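Local coordinates for protein pectinesterase A (Erwinia chrysanthemi, PDB 2NTP) that hydrolyses the methyl esters of pectin's galacturonate chain, releasing methanol, probably as the first step in maceration and soft rot of plant tissue, at residues A[92-106]-A[136-150]. Sequence-based numbering, arbitrary orientation.
Sequences TISAKDFSAQSLTIR and TKSGDRAYFKDVSLV
R141 takes hold of D97 side-on: NE reaches OD1 at 2.7 Å and NH2 reaches OD2 at 2.9 Å. Both oxygens lie in the guanidinium plane, yet the carboxylate is turned 36° against it, and NH2 meets OD2 from above the carboxylate plane. The bend at chi3 brings the NE edge of R141 round to D97, while D140, paired by charge with R141, is also bridged to R162. Further along, F144 CE2 comes in at the edge of the F98 ring, 3.6 Å from F98 CE2, with the two planes inclined at 49°. One face of F98 is covered by I93 CD1, lying over the ring centre; F144 in turn stacks on F165 of the next coil. Segments 92-106 and 136-150 belong to successive turns of the right-handed parallel beta-helix of pectinesterases, and the apolar groups fill its interior. Strands 99-101 and 142-145 run parallel, with A100 N bonded to Y143 O and A100 O to K145 N. Both chains then turn a corner, where S102 OG donates to the anti lone pair of D146 OD2 (2.9 Å). Past it, I105 and L149 point inward side by side, I105 CD1 being 3.9 Å from L149 CD2. At the other end, T136 N gives I93 O a nearly straight bond (175°), and T136 OG1 pairs with S94 OG while accepting from S138 N in an ST turn.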
loop_
_atom_site.group_PDB
_atom_site.type_symbol
_atom_site.label_atom_id
_atom_site.label_comp_id
_atom_site.label_asym_id
_atom_site.label_seq_id
_atom_site.Cartn_x
_atom_site.Cartn_y
_atom_site.Cartn_z
ATOM N N THR A 92 7.194 7.488 4.851
ATOM C CA THR A 92 6.076 7.686 5.767
ATOM C C THR A 92 5.487 9.075 5.521
ATOM O O THR A 92 6.205 10.070 5.603
ATOM C CB THR A 92 6.543 7.549 7.234
ATOM O OG1 THR A 92 7.070 6.228 7.451
ATOM C CG2 THR A 92 5.394 7.798 8.192
ATOM N N ILE A 93 4.192 9.135 5.206
ATOM C CA ILE A 93 3.517 10.420 4.982
ATOM C C ILE A 93 2.680 10.773 6.201
ATOM O O ILE A 93 1.660 10.127 6.472
ATOM C CB ILE A 93 2.613 10.417 3.709
ATOM C CG1 ILE A 93 3.371 9.921 2.471
ATOM C CG2 ILE A 93 1.997 11.808 3.484
ATOM C CD1 ILE A 93 4.585 10.758 2.075
ATOM N N SER A 94 3.135 11.785 6.940
ATOM C CA SER A 94 2.473 12.248 8.161
ATOM C C SER A 94 2.164 13.738 8.044
ATOM O O SER A 94 2.354 14.509 8.992
ATOM C CB SER A 94 3.358 11.994 9.382
ATOM O OG SER A 94 3.527 10.604 9.599
ATOM N N ALA A 95 1.713 14.129 6.857
ATOM C CA ALA A 95 1.353 15.511 6.569
ATOM C C ALA A 95 0.212 15.519 5.563
ATOM O O ALA A 95 -0.098 14.495 4.946
ATOM C CB ALA A 95 2.545 16.266 6.023
ATOM N N LYS A 96 -0.412 16.682 5.404
ATOM C CA LYS A 96 -1.540 16.837 4.499
ATOM C C LYS A 96 -1.095 17.372 3.149
ATOM O O LYS A 96 -0.058 18.022 3.043
ATOM C CB LYS A 96 -2.578 17.780 5.110
ATOM C CG LYS A 96 -3.237 17.218 6.347
ATOM C CD LYS A 96 -4.178 18.214 6.976
ATOM C CE LYS A 96 -4.820 17.618 8.218
ATOM N NZ LYS A 96 -3.792 17.131 9.180
ATOM N N ASP A 97 -1.896 17.083 2.123
ATOM C CA ASP A 97 -1.700 17.618 0.770
ATOM C C ASP A 97 -0.340 17.290 0.161
ATOM O O ASP A 97 0.258 18.112 -0.538
ATOM C CB ASP A 97 -1.999 19.121 0.739
ATOM C CG ASP A 97 -3.427 19.427 1.137
ATOM O OD1 ASP A 97 -4.354 18.876 0.505
ATOM O OD2 ASP A 97 -3.628 20.206 2.086
ATOM N N PHE A 98 0.132 16.074 0.434
ATOM C CA PHE A 98 1.337 15.549 -0.188
ATOM C C PHE A 98 0.997 15.007 -1.565
ATOM O O PHE A 98 -0.081 14.444 -1.757
ATOM C CB PHE A 98 1.931 14.413 0.659
ATOM C CG PHE A 98 3.131 13.751 0.026
ATOM C CD1 PHE A 98 4.392 14.338 0.125
ATOM C CD2 PHE A 98 3.000 12.553 -0.689
ATOM C CE1 PHE A 98 5.506 13.744 -0.471
ATOM C CE2 PHE A 98 4.112 11.954 -1.293
ATOM C CZ PHE A 98 5.365 12.546 -1.181
ATOM N N SER A 99 1.912 15.167 -2.513
ATOM C CA SER A 99 1.833 14.423 -3.769
ATOM C C SER A 99 3.195 13.899 -4.198
ATOM O O SER A 99 4.225 14.523 -3.935
ATOM C CB SER A 99 1.178 15.241 -4.891
ATOM O OG SER A 99 2.012 16.284 -5.360
ATOM N N ALA A 100 3.182 12.725 -4.826
ATOM C CA ALA A 100 4.344 12.198 -5.526
ATOM C C ALA A 100 3.938 11.849 -6.946
ATOM O O ALA A 100 2.853 11.302 -7.170
ATOM C CB ALA A 100 4.900 10.970 -4.810
ATOM N N GLN A 101 4.809 12.170 -7.901
ATOM C CA GLN A 101 4.563 11.871 -9.307
ATOM C C GLN A 101 5.805 11.299 -9.983
ATOM O O GLN A 101 6.920 11.737 -9.699
ATOM C CB GLN A 101 4.102 13.127 -10.061
ATOM C CG GLN A 101 3.736 12.855 -11.525
ATOM C CD GLN A 101 3.488 14.113 -12.339
ATOM O OE1 GLN A 101 3.874 15.215 -11.946
ATOM N NE2 GLN A 101 2.841 13.948 -13.488
ATOM N N SER A 102 5.590 10.318 -10.863
ATOM C CA SER A 102 6.614 9.776 -11.765
ATOM C C SER A 102 7.861 9.301 -11.026
ATOM O O SER A 102 8.984 9.722 -11.313
ATOM C CB SER A 102 6.949 10.788 -12.872
ATOM O OG SER A 102 5.794 11.071 -13.636
ATOM N N LEU A 103 7.644 8.426 -10.052
ATOM C CA LEU A 103 8.746 7.837 -9.303
ATOM C C LEU A 103 8.372 6.484 -8.725
ATOM O O LEU A 103 7.195 6.140 -8.626
ATOM C CB LEU A 103 9.248 8.786 -8.212
ATOM C CG LEU A 103 8.272 9.328 -7.174
ATOM C CD1 LEU A 103 8.082 8.331 -6.054
ATOM C CD2 LEU A 103 8.758 10.671 -6.621
ATOM N N THR A 104 9.398 5.722 -8.368
ATOM C CA THR A 104 9.230 4.407 -7.755
ATOM C C THR A 104 9.660 4.478 -6.296
ATOM O O THR A 104 10.673 5.108 -5.973
ATOM C CB THR A 104 10.056 3.341 -8.494
ATOM O OG1 THR A 104 9.637 3.274 -9.866
ATOM C CG2 THR A 104 9.888 1.962 -7.838
ATOM N N ILE A 105 8.872 3.845 -5.426
ATOM C CA ILE A 105 9.181 3.719 -4.003
ATOM C C ILE A 105 9.246 2.223 -3.684
ATOM O O ILE A 105 8.291 1.485 -3.938
ATOM C CB ILE A 105 8.102 4.391 -3.116
ATOM C CG1 ILE A 105 7.921 5.869 -3.500
ATOM C CG2 ILE A 105 8.469 4.246 -1.638
ATOM C CD1 ILE A 105 6.622 6.507 -2.983
ATOM N N ARG A 106 10.383 1.782 -3.150
ATOM C CA ARG A 106 10.612 0.364 -2.877
ATOM C C ARG A 106 10.956 0.095 -1.419
ATOM O O ARG A 106 11.662 0.883 -0.778
ATOM C CB ARG A 106 11.770 -0.188 -3.727
ATOM C CG ARG A 106 11.751 0.161 -5.205
ATOM C CD ARG A 106 12.701 -0.760 -5.987
ATOM N NE ARG A 106 14.054 -0.775 -5.424
ATOM C CZ ARG A 106 15.178 -0.579 -6.115
ATOM N NH1 ARG A 106 15.152 -0.369 -7.429
ATOM N NH2 ARG A 106 16.343 -0.606 -5.485
ATOM N N THR A 136 -0.071 7.801 7.122
ATOM C CA THR A 136 -0.467 7.668 8.531
ATOM C C THR A 136 -1.799 8.355 8.832
ATOM O O THR A 136 -2.413 8.942 7.947
ATOM C CB THR A 136 0.606 8.235 9.494
ATOM O OG1 THR A 136 0.576 9.671 9.468
ATOM C CG2 THR A 136 1.991 7.743 9.111
ATOM N N LYS A 137 -2.221 8.292 10.092
ATOM C CA LYS A 137 -3.436 8.990 10.542
ATOM C C LYS A 137 -3.380 10.509 10.347
ATOM O O LYS A 137 -4.425 11.167 10.248
ATOM C CB LYS A 137 -3.754 8.637 11.999
ATOM C CG LYS A 137 -4.098 7.176 12.200
ATOM C CD LYS A 137 -4.923 6.952 13.450
ATOM C CE LYS A 137 -5.379 5.506 13.537
ATOM N NZ LYS A 137 -6.463 5.332 14.539
ATOM N N SER A 138 -2.163 11.051 10.270
ATOM C CA SER A 138 -1.915 12.485 10.073
ATOM C C SER A 138 -1.792 12.822 8.594
ATOM O O SER A 138 -1.552 13.979 8.208
ATOM C CB SER A 138 -0.638 12.900 10.804
ATOM O OG SER A 138 -0.719 12.571 12.177
ATOM N N GLY A 139 -1.922 11.789 7.770
ATOM C CA GLY A 139 -1.988 11.953 6.340
ATOM C C GLY A 139 -3.441 12.089 5.948
ATOM O O GLY A 139 -4.303 11.292 6.361
ATOM N N ASP A 140 -3.719 13.138 5.190
ATOM C CA ASP A 140 -4.984 13.276 4.490
ATOM C C ASP A 140 -4.693 13.993 3.186
ATOM O O ASP A 140 -3.816 14.855 3.129
ATOM C CB ASP A 140 -6.008 14.058 5.324
ATOM C CG ASP A 140 -7.397 14.068 4.695
ATOM O OD1 ASP A 140 -7.736 13.130 3.933
ATOM O OD2 ASP A 140 -8.161 15.022 4.966
ATOM N N ARG A 141 -5.426 13.617 2.143
ATOM C CA ARG A 141 -5.289 14.210 0.817
ATOM C C ARG A 141 -3.889 13.975 0.240
ATOM O O ARG A 141 -3.195 14.919 -0.143
ATOM C CB ARG A 141 -5.663 15.707 0.847
ATOM C CG ARG A 141 -7.053 15.982 1.432
ATOM C CD ARG A 141 -7.437 17.466 1.345
ATOM N NE ARG A 141 -6.500 18.327 2.069
ATOM C CZ ARG A 141 -6.628 18.696 3.343
ATOM N NH1 ARG A 141 -7.664 18.293 4.068
ATOM N NH2 ARG A 141 -5.712 19.476 3.899
ATOM N N ALA A 142 -3.489 12.700 0.194
ATOM C CA ALA A 142 -2.214 12.285 -0.386
ATOM C C ALA A 142 -2.444 11.723 -1.785
ATOM O O ALA A 142 -3.251 10.812 -1.964
ATOM C CB ALA A 142 -1.534 11.244 0.501
ATOM N N TYR A 143 -1.720 12.258 -2.762
ATOM C CA TYR A 143 -1.968 11.951 -4.172
ATOM C C TYR A 143 -0.728 11.348 -4.813
ATOM O O TYR A 143 0.353 11.932 -4.759
ATOM C CB TYR A 143 -2.381 13.244 -4.885
ATOM C CG TYR A 143 -2.718 13.170 -6.368
ATOM C CD1 TYR A 143 -3.104 11.974 -6.990
ATOM C CD2 TYR A 143 -2.687 14.331 -7.141
ATOM C CE1 TYR A 143 -3.418 11.942 -8.364
ATOM C CE2 TYR A 143 -3.008 14.311 -8.491
ATOM C CZ TYR A 143 -3.369 13.121 -9.098
ATOM O OH TYR A 143 -3.687 13.132 -10.439
ATOM N N PHE A 144 -0.895 10.176 -5.419
ATOM C CA PHE A 144 0.215 9.482 -6.066
ATOM C C PHE A 144 -0.143 9.200 -7.514
ATOM O O PHE A 144 -1.043 8.410 -7.786
ATOM C CB PHE A 144 0.540 8.192 -5.304
ATOM C CG PHE A 144 0.838 8.423 -3.854
ATOM C CD1 PHE A 144 -0.201 8.507 -2.925
ATOM C CD2 PHE A 144 2.150 8.605 -3.425
ATOM C CE1 PHE A 144 0.067 8.750 -1.573
ATOM C CE2 PHE A 144 2.428 8.848 -2.081
ATOM C CZ PHE A 144 1.380 8.924 -1.155
ATOM N N LYS A 145 0.544 9.871 -8.437
ATOM C CA LYS A 145 0.263 9.723 -9.869
ATOM C C LYS A 145 1.481 9.194 -10.613
ATOM O O LYS A 145 2.578 9.731 -10.461
ATOM C CB LYS A 145 -0.187 11.050 -10.490
ATOM C CG LYS A 145 -0.595 10.906 -11.961
ATOM C CD LYS A 145 -1.360 12.095 -12.493
ATOM C CE LYS A 145 -1.871 11.824 -13.903
ATOM N NZ LYS A 145 -3.040 10.884 -13.936
ATOM N N ASP A 146 1.275 8.155 -11.424
ATOM C CA ASP A 146 2.367 7.510 -12.158
ATOM C C ASP A 146 3.477 7.111 -11.178
ATOM O O ASP A 146 4.657 7.440 -11.351
ATOM C CB ASP A 146 2.875 8.429 -13.276
ATOM C CG ASP A 146 3.916 7.767 -14.164
ATOM O OD1 ASP A 146 3.810 6.552 -14.444
ATOM O OD2 ASP A 146 4.845 8.489 -14.592
ATOM N N VAL A 147 3.076 6.406 -10.127
ATOM C CA VAL A 147 4.002 5.956 -9.092
ATOM C C VAL A 147 4.007 4.430 -9.066
ATOM O O VAL A 147 2.978 3.798 -9.302
ATOM C CB VAL A 147 3.611 6.527 -7.699
ATOM C CG1 VAL A 147 4.373 5.840 -6.572
ATOM C CG2 VAL A 147 3.861 8.039 -7.651
ATOM N N SER A 148 5.177 3.856 -8.810
ATOM C CA SER A 148 5.320 2.416 -8.645
ATOM C C SER A 148 5.714 2.117 -7.215
ATOM O O SER A 148 6.667 2.701 -6.714
ATOM C CB SER A 148 6.385 1.879 -9.602
ATOM O OG SER A 148 6.648 0.501 -9.359
ATOM N N LEU A 149 4.972 1.216 -6.567
ATOM C CA LEU A 149 5.258 0.807 -5.193
ATOM C C LEU A 149 5.667 -0.657 -5.178
ATOM O O LEU A 149 4.922 -1.521 -5.658
ATOM C CB LEU A 149 4.031 1.011 -4.299
ATOM C CG LEU A 149 3.388 2.398 -4.277
ATOM C CD1 LEU A 149 2.201 2.404 -3.313
ATOM C CD2 LEU A 149 4.404 3.471 -3.903
ATOM N N VAL A 150 6.848 -0.928 -4.634
ATOM C CA VAL A 150 7.438 -2.267 -4.697
ATOM C C VAL A 150 7.647 -2.883 -3.321
ATOM O O VAL A 150 8.255 -2.273 -2.441
ATOM C CB VAL A 150 8.790 -2.245 -5.452
ATOM C CG1 VAL A 150 9.450 -3.608 -5.406
ATOM C CG2 VAL A 150 8.588 -1.779 -6.908
HETATM O O HOH W 1 -1.023 13.974 2.356
HETATM O O HOH W 2 -1.292 16.185 9.631
HETATM O O HOH W 3 -2.249 15.927 -2.772
#